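Local structure of MlnE (Bacillus amyloliquefaciens subsp. plantarum, 5D2E) at residues Val87-Arg92 against Met103-Gly108; Glu91-Cys96 against Asp112-Val117. The protein contains an N-terminal B-type ketoreductase that binds NADP and probably reduces beta-keto intermediates on the macrolactin polyketide assembly line. One frame throughout, in Å; residues are numbered along the deposited sequence.

Contact 1: residues Val87-Arg92 against Met103-Gly108; sequences VTSGER and MNFTKG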
ATOM      1  N   VAL A  87      -7.835 -11.873 -24.247  1.00 24.94           N
ATOM      2  CA  VAL A  87      -8.361 -10.548 -24.424  1.00 24.29           C
ATOM      3  C   VAL A  87      -7.266  -9.505 -24.424  1.00 27.72           C
ATOM      4  O   VAL A  87      -6.484  -9.406 -23.475  1.00 28.75           O
ATOM      5  CB  VAL A  87      -9.331 -10.212 -23.273  1.00 27.45           C
ATOM      6  CG1 VAL A  87     -10.067  -8.884 -23.551  1.00 30.31           C
ATOM      7  CG2 VAL A  87     -10.283 -11.371 -23.019  1.00 26.97           C
ATOM      8  N   THR A  88      -7.269  -8.677 -25.448  1.00 28.44           N
ATOM      9  CA  THR A  88      -6.316  -7.618 -25.577  1.00 27.83           C
ATOM     10  C   THR A  88      -6.948  -6.268 -25.616  1.00 28.67           C
ATOM     11  O   THR A  88      -8.147  -6.097 -25.698  1.00 29.11           O
ATOM     12  CB  THR A  88      -5.463  -7.792 -26.877  1.00 32.20           C
ATOM     13  OG1 THR A  88      -6.317  -7.704 -28.008  1.00 32.58           O
ATOM     14  CG2 THR A  88      -4.783  -9.061 -26.913  1.00 33.52           C
ATOM     15  N   SER A  89      -6.109  -5.262 -25.523  1.00 30.80           N
ATOM     16  CA  SER A  89      -6.524  -3.896 -25.568  1.00 33.84           C
ATOM     17  C   SER A  89      -6.959  -3.405 -26.953  1.00 37.30           C
ATOM     18  O   SER A  89      -6.290  -3.672 -27.945  1.00 37.35           O
ATOM     19  CB  SER A  89      -5.358  -3.028 -25.101  1.00 36.74           C
ATOM     20  OG  SER A  89      -5.815  -1.733 -25.027  1.00 42.24           O
ATOM     21  N   GLY A  90      -8.063  -2.673 -27.006  1.00 35.56           N
ATOM     22  CA  GLY A  90      -8.567  -2.098 -28.250  1.00 37.11           C
ATOM     23  C   GLY A  90      -9.399  -0.846 -27.991  1.00 35.53           C
ATOM     24  O   GLY A  90      -9.764  -0.559 -26.851  1.00 37.51           O
ATOM     25  N   GLU A  91      -9.732  -0.121 -29.054  1.00 41.02           N
ATOM     26  CA  GLU A  91     -10.621   1.047 -28.960  1.00 47.24           C
ATOM     27  C   GLU A  91     -11.995   0.599 -28.460  1.00 41.57           C
ATOM     28  O   GLU A  91     -12.613   1.201 -27.618  1.00 43.69           O
ATOM     29  CB  GLU A  91     -10.836   1.711 -30.332  1.00 55.40           C
ATOM     30  CG  GLU A  91      -9.594   1.994 -31.161  1.00 68.77           C
ATOM     31  CD  GLU A  91      -8.567   2.841 -30.423  1.00 85.60           C
ATOM     32  OE1 GLU A  91      -8.961   3.711 -29.607  1.00 81.08           O
ATOM     33  OE2 GLU A  91      -7.350   2.638 -30.670  1.00107.79           O
ATOM     34  N   ARG A  92     -12.463  -0.491 -29.014  1.00 37.49           N
ATOM     35  CA  ARG A  92     -13.811  -0.947 -28.750  1.00 42.60           C
ATOM     36  C   ARG A  92     -13.789  -2.400 -28.253  1.00 32.60           C
ATOM     37  O   ARG A  92     -12.866  -3.158 -28.553  1.00 33.22           O
ATOM     38  CB  ARG A  92     -14.607  -0.981 -30.051  1.00 47.98           C
ATOM     39  CG  ARG A  92     -14.837   0.311 -30.830  1.00 58.36           C
ATOM     40  CD  ARG A  92     -15.623  -0.042 -32.116  1.00 66.02           C
ATOM     41  NE  ARG A  92     -14.956  -1.130 -32.889  1.00 76.76           N
ATOM     42  CZ  ARG A  92     -15.326  -2.434 -32.995  1.00 76.88           C
ATOM     43  NH1 ARG A  92     -16.411  -2.955 -32.412  1.00 70.49           N
ATOM     44  NH2 ARG A  92     -14.579  -3.252 -33.724  1.00 77.61           N
ATOM     45  N   MET A 103     -10.889  -5.038 -26.023  1.00 28.72           N
ATOM     46  CA  MET A 103     -11.719  -4.173 -25.178  1.00 30.78           C
ATOM     47  C   MET A 103     -10.880  -3.046 -24.651  1.00 26.53           C
ATOM     48  O   MET A 103      -9.677  -3.103 -24.715  1.00 27.61           O
ATOM     49  CB  MET A 103     -12.313  -4.922 -23.977  1.00 30.28           C
ATOM     50  CG  MET A 103     -11.308  -5.478 -22.987  1.00 29.96           C
ATOM     51  SD  MET A 103     -12.072  -6.497 -21.650  1.00 33.28           S
ATOM     52  CE  MET A 103     -12.859  -5.156 -20.730  1.00 38.76           C
ATOM     53  N   ASN A 104     -11.557  -2.072 -24.093  1.00 28.80           N
ATOM     54  CA  ASN A 104     -10.924  -0.947 -23.368  1.00 30.34           C
ATOM     55  C   ASN A 104     -10.971  -1.312 -21.888  1.00 29.12           C
ATOM     56  O   ASN A 104     -12.050  -1.412 -21.294  1.00 30.84           O
ATOM     57  CB  ASN A 104     -11.679   0.339 -23.688  1.00 34.34           C
ATOM     58  CG  ASN A 104     -11.040   1.587 -23.066  1.00 40.82           C
ATOM     59  OD1 ASN A 104     -11.126   2.702 -23.624  1.00 42.81           O
ATOM     60  ND2 ASN A 104     -10.482   1.421 -21.879  1.00 34.80           N
ATOM     61  N   PHE A 105      -9.794  -1.621 -21.326  1.00 29.94           N
ATOM     62  CA  PHE A 105      -9.671  -2.193 -19.996  1.00 31.56           C
ATOM     63  C   PHE A 105     -10.047  -1.265 -18.831  1.00 35.67           C
ATOM     64  O   PHE A 105     -10.172  -1.702 -17.689  1.00 35.38           O
ATOM     65  CB  PHE A 105      -8.243  -2.680 -19.786  1.00 32.09           C
ATOM     66  CG  PHE A 105      -7.898  -3.895 -20.604  1.00 30.60           C
ATOM     67  CD1 PHE A 105      -8.644  -5.064 -20.504  1.00 35.45           C
ATOM     68  CD2 PHE A 105      -6.813  -3.888 -21.443  1.00 30.27           C
ATOM     69  CE1 PHE A 105      -8.304  -6.183 -21.247  1.00 34.64           C
ATOM     70  CE2 PHE A 105      -6.471  -5.019 -22.192  1.00 28.79           C
ATOM     71  CZ  PHE A 105      -7.191  -6.145 -22.089  1.00 29.56           C
ATOM     72  N   THR A 106     -10.172  -0.018 -19.165  1.00 32.87           N
ATOM     73  CA  THR A 106     -10.737   1.020 -18.269  1.00 46.30           C
ATOM     74  C   THR A 106     -12.269   1.185 -18.309  1.00 47.95           C
ATOM     75  O   THR A 106     -12.829   1.841 -17.417  1.00 46.19           O
ATOM     76  CB  THR A 106     -10.122   2.423 -18.577  1.00 43.68           C
ATOM     77  OG1 THR A 106     -10.689   2.946 -19.773  1.00 56.61           O
ATOM     78  CG2 THR A 106      -8.612   2.374 -18.826  1.00 48.94           C
ATOM     79  N   LYS A 107     -12.966   0.629 -19.322  1.00 43.25           N
ATOM     80  CA  LYS A 107     -14.425   0.835 -19.455  1.00 40.09           C
ATOM     81  C   LYS A 107     -15.226  -0.278 -18.852  1.00 41.83           C
ATOM     82  O   LYS A 107     -15.266  -1.395 -19.387  1.00 38.11           O
ATOM     83  CB  LYS A 107     -14.828   0.901 -20.896  1.00 47.01           C
ATOM     84  CG  LYS A 107     -14.832   2.249 -21.534  1.00 55.57           C
ATOM     85  CD  LYS A 107     -15.928   2.228 -22.595  1.00 61.88           C
ATOM     86  CE  LYS A 107     -15.790   3.437 -23.513  1.00 75.85           C
ATOM     87  NZ  LYS A 107     -16.312   3.141 -24.871  1.00 76.63           N
ATOM     88  N   GLY A 108     -15.970   0.026 -17.794  1.00 37.34           N
ATOM     89  CA  GLY A 108     -16.780  -0.977 -17.160  1.00 41.11           C
ATOM     90  C   GLY A 108     -17.767  -1.650 -18.053  1.00 42.46           C
ATOM     91  O   GLY A 108     -18.048  -2.866 -17.904  1.00 41.40           O
TER
HETATM   92  O   HOH W   1      -7.450  -0.711 -22.785  1.00 35.03           O
HETATM   93  O   HOH W   2     -14.664   0.675 -25.797  1.00 39.07           O
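Val87 meets Met103 and Phe105 at the inner, tightly packed end of this contact. Its CG1, held anti to the backbone N (chi1 -172°), lies 3.7 Å from Met103 SD and also reaches the Phe105 ring, 4.0 Å from CE1. That ring lies along the end of the strand: the carbonyl O of Val87 comes to its edge, in plane, 3.6 Å from CZ, and Ser89 brings its CB to 3.7 Å from Phe105 CE2. Phe63 of the neighbouring strand 60-64 packs on both Val87 and Met103. Ser89 and Met103 form a parallel bridge, with Met103 N donating to Thr88 O at 3.0 Å and Gly90 N to Met103 O at 2.8 Å. The pairing belongs to the outer part of the sheet in the Rossmann-like subdomain that precedes the NADP-binding one: strand 84-89 pairs with strand 100-103, whose last residue leads through a type I turn, Asn104 to Lys107, into helix 108-120. The outer side is wetter: one water joins Ser89 OG to the amide N of Phe105, and further along another accepts from Lys107 NZ and donates to Glu91 O, 2.8 Å away. Arg92 turns its guanidinium from the turn to a salt bridge with Glu94.

Contact 2: residues Glu91-Cys96 against Asp112-Val117; sequences ERFEDC and DALCGV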
ATOM      1  N   GLU A  91      -9.732  -0.121 -29.054  1.00 41.02           N
ATOM      2  CA  GLU A  91     -10.621   1.047 -28.960  1.00 47.24           C
ATOM      3  C   GLU A  91     -11.995   0.599 -28.460  1.00 41.57           C
ATOM      4  O   GLU A  91     -12.613   1.201 -27.618  1.00 43.69           O
ATOM      5  CB  GLU A  91     -10.836   1.711 -30.332  1.00 55.40           C
ATOM      6  CG  GLU A  91      -9.594   1.994 -31.161  1.00 68.77           C
ATOM      7  CD  GLU A  91      -8.567   2.841 -30.423  1.00 85.60           C
ATOM      8  OE1 GLU A  91      -8.961   3.711 -29.607  1.00 81.08           O
ATOM      9  OE2 GLU A  91      -7.350   2.638 -30.670  1.00107.79           O
ATOM     10  N   ARG A  92     -12.463  -0.491 -29.014  1.00 37.49           N
ATOM     11  CA  ARG A  92     -13.811  -0.947 -28.750  1.00 42.60           C
ATOM     12  C   ARG A  92     -13.789  -2.400 -28.253  1.00 32.60           C
ATOM     13  O   ARG A  92     -12.866  -3.158 -28.553  1.00 33.22           O
ATOM     14  CB  ARG A  92     -14.607  -0.981 -30.051  1.00 47.98           C
ATOM     15  CG  ARG A  92     -14.837   0.311 -30.830  1.00 58.36           C
ATOM     16  CD  ARG A  92     -15.623  -0.042 -32.116  1.00 66.02           C
ATOM     17  NE  ARG A  92     -14.956  -1.130 -32.889  1.00 76.76           N
ATOM     18  CZ  ARG A  92     -15.326  -2.434 -32.995  1.00 76.88           C
ATOM     19  NH1 ARG A  92     -16.411  -2.955 -32.412  1.00 70.49           N
ATOM     20  NH2 ARG A  92     -14.579  -3.252 -33.724  1.00 77.61           N
ATOM     21  N   PHE A  93     -14.867  -2.785 -27.581  1.00 32.28           N
ATOM     22  CA  PHE A  93     -15.133  -4.178 -27.312  1.00 33.32           C
ATOM     23  C   PHE A  93     -15.460  -4.864 -28.612  1.00 30.67           C
ATOM     24  O   PHE A  93     -16.289  -4.387 -29.378  1.00 32.87           O
ATOM     25  CB  PHE A  93     -16.311  -4.359 -26.392  1.00 32.37           C
ATOM     26  CG  PHE A  93     -16.718  -5.790 -26.216  1.00 29.50           C
ATOM     27  CD1 PHE A  93     -16.005  -6.617 -25.389  1.00 27.47           C
ATOM     28  CD2 PHE A  93     -17.758  -6.316 -26.927  1.00 30.86           C
ATOM     29  CE1 PHE A  93     -16.362  -7.936 -25.233  1.00 30.20           C
ATOM     30  CE2 PHE A  93     -18.149  -7.640 -26.778  1.00 32.27           C
ATOM     31  CZ  PHE A  93     -17.436  -8.458 -25.929  1.00 33.22           C
ATOM     32  N   GLU A  94     -14.828  -5.983 -28.848  1.00 30.37           N
ATOM     33  CA  GLU A  94     -15.112  -6.783 -30.052  1.00 33.96           C
ATOM     34  C   GLU A  94     -14.867  -8.247 -29.774  1.00 27.85           C
ATOM     35  O   GLU A  94     -13.825  -8.598 -29.272  1.00 28.01           O
ATOM     36  CB  GLU A  94     -14.223  -6.371 -31.253  1.00 33.09           C
ATOM     37  CG  GLU A  94     -14.680  -7.047 -32.542  1.00 38.26           C
ATOM     38  CD  GLU A  94     -13.900  -6.595 -33.779  1.00 45.11           C
ATOM     39  OE1 GLU A  94     -13.210  -5.570 -33.701  1.00 41.83           O
ATOM     40  OE2 GLU A  94     -13.918  -7.304 -34.802  1.00 46.16           O
ATOM     41  N   ASP A  95     -15.824  -9.087 -30.124  1.00 28.09           N
ATOM     42  CA  ASP A  95     -15.600 -10.512 -30.183  1.00 29.05           C
ATOM     43  C   ASP A  95     -14.807 -10.767 -31.492  1.00 33.87           C
ATOM     44  O   ASP A  95     -15.360 -10.637 -32.587  1.00 32.50           O
ATOM     45  CB  ASP A  95     -16.936 -11.235 -30.186  1.00 29.45           C
ATOM     46  CG  ASP A  95     -16.831 -12.695 -30.285  1.00 29.40           C
ATOM     47  OD1 ASP A  95     -15.770 -13.218 -30.625  1.00 31.45           O
ATOM     48  OD2 ASP A  95     -17.847 -13.394 -29.923  1.00 33.30           O
ATOM     49  N   CYS A  96     -13.532 -11.106 -31.376  1.00 30.03           N
ATOM     50  CA  CYS A  96     -12.707 -11.354 -32.548  1.00 31.33           C
ATOM     51  C   CYS A  96     -12.654 -12.830 -32.975  1.00 28.22           C
ATOM     52  O   CYS A  96     -11.740 -13.243 -33.701  1.00 30.15           O
ATOM     53  CB  CYS A  96     -11.286 -10.784 -32.290  1.00 32.87           C
ATOM     54  SG  CYS A  96     -11.329  -9.036 -31.997  1.00 36.14           S
ATOM     55  N   ASP A 112     -18.764  -5.679 -18.911  1.00 34.75           N
ATOM     56  CA  ASP A 112     -20.123  -6.222 -18.978  1.00 35.63           C
ATOM     57  C   ASP A 112     -20.388  -6.973 -20.211  1.00 32.73           C
ATOM     58  O   ASP A 112     -21.002  -8.066 -20.176  1.00 31.51           O
ATOM     59  CB  ASP A 112     -21.189  -5.120 -18.859  1.00 34.64           C
ATOM     60  CG  ASP A 112     -21.220  -4.519 -17.523  1.00 37.96           C
ATOM     61  OD1 ASP A 112     -20.990  -5.190 -16.481  1.00 37.94           O
ATOM     62  OD2 ASP A 112     -21.499  -3.312 -17.507  1.00 56.06           O
ATOM     63  N   ALA A 113     -19.987  -6.369 -21.340  1.00 32.20           N
ATOM     64  CA  ALA A 113     -20.123  -6.988 -22.647  1.00 32.42           C
ATOM     65  C   ALA A 113     -19.389  -8.314 -22.703  1.00 29.81           C
ATOM     66  O   ALA A 113     -19.936  -9.298 -23.190  1.00 30.82           O
ATOM     67  CB  ALA A 113     -19.578  -6.082 -23.726  1.00 35.76           C
ATOM     68  N   LEU A 114     -18.134  -8.332 -22.210  1.00 30.34           N
ATOM     69  CA  LEU A 114     -17.381  -9.571 -22.150  1.00 27.76           C
ATOM     70  C   LEU A 114     -18.127 -10.648 -21.370  1.00 27.30           C
ATOM     71  O   LEU A 114     -18.205 -11.783 -21.842  1.00 27.23           O
ATOM     72  CB  LEU A 114     -16.006  -9.369 -21.502  1.00 26.53           C
ATOM     73  CG  LEU A 114     -15.076 -10.563 -21.426  1.00 24.97           C
ATOM     74  CD1 LEU A 114     -14.683 -11.062 -22.823  1.00 27.19           C
ATOM     75  CD2 LEU A 114     -13.836 -10.219 -20.642  1.00 26.84           C
ATOM     76  N   CYS A 115     -18.573 -10.319 -20.143  1.00 25.68           N
ATOM     77  CA  CYS A 115     -19.340 -11.268 -19.350  1.00 28.47           C
ATOM     78  C   CYS A 115     -20.611 -11.764 -20.106  1.00 27.60           C
ATOM     79  O   CYS A 115     -20.905 -12.925 -20.112  1.00 27.26           O
ATOM     80  CB  CYS A 115     -19.774 -10.661 -18.022  1.00 29.48           C
ATOM     81  SG  CYS A 115     -18.443 -10.176 -16.943  1.00 34.45           S
ATOM     82  N   GLY A 116     -21.322 -10.848 -20.721  1.00 29.91           N
ATOM     83  CA  GLY A 116     -22.549 -11.167 -21.464  1.00 32.60           C
ATOM     84  C   GLY A 116     -22.264 -12.115 -22.587  1.00 31.31           C
ATOM     85  O   GLY A 116     -22.908 -13.158 -22.727  1.00 29.88           O
ATOM     86  N   VAL A 117     -21.224 -11.826 -23.352  1.00 27.94           N
ATOM     87  CA  VAL A 117     -20.911 -12.703 -24.450  1.00 28.23           C
ATOM     88  C   VAL A 117     -20.476 -14.091 -24.018  1.00 25.32           C
ATOM     89  O   VAL A 117     -20.932 -15.103 -24.572  1.00 26.83           O
ATOM     90  CB  VAL A 117     -19.880 -12.043 -25.410  1.00 28.34           C
ATOM     91  CG1 VAL A 117     -19.430 -13.050 -26.448  1.00 29.20           C
ATOM     92  CG2 VAL A 117     -20.500 -10.840 -26.103  1.00 30.89           C
TER
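Phe93 lays its ring on the helix 108-120, with Ala113 and Val117, one helical turn apart, taking most of the contact on the other side. The methyl of Ala113 sits over one ring face as a CH-pi contact: CB is 3.6 Å from the centroid of the Phe93 ring and only 8° off the normal, so the methyl carbon lies almost directly above the ring centre. With CG anti to the backbone N (chi1 173°), the Phe93 ring reaches across to the helix instead of lying back along its own chain. Its far end rests against the helix backbone: Phe93 CE1 comes 3.5 Å from the backbone N of Leu114 and 4.0 Å from Leu114 CB, while the CG2 branch of Val117 meets the ring edge near its plane, 3.9 Å from CZ of Phe93. The other branch of Val117 turns to Asp95: CG1 lies 3.8 Å from Asp95 OD2, a plain van der Waals touch. The carboxylate finds its polar partners beside this spot, OD1 accepting from the backbone N of Arg97 and OD2 taking a weak hydrogen bond from Gln121. Val117 also rests on Phe101 of the neighbouring strand. Apolar side chains thus carry most of the join, between helix 108-120 and the connection leading into the short strand 94-95, at the surface of the alpha/beta Rossmann-like subdomain.

Overall arrangement
Contacts 1 and 2 lie side by side, their centres about 8 Å apart, at one end of the elongated chain and away from the NADP site. Both draw on the same run of chain: strand 84-89 leads through Glu91 and Arg92, common to both, into the short strand 94-95; strand 100-103 and helix 108-120 follow. Contact 1 joins the first strand to the chain leaving strand 100-103, and contact 2 brings the connecting piece against the helix. They meet directly where Met103 SD packs 4.2 Å from Leu114 CD2. Together they tie strand, connection and helix into one compact edge of the first Rossmann-like subdomain.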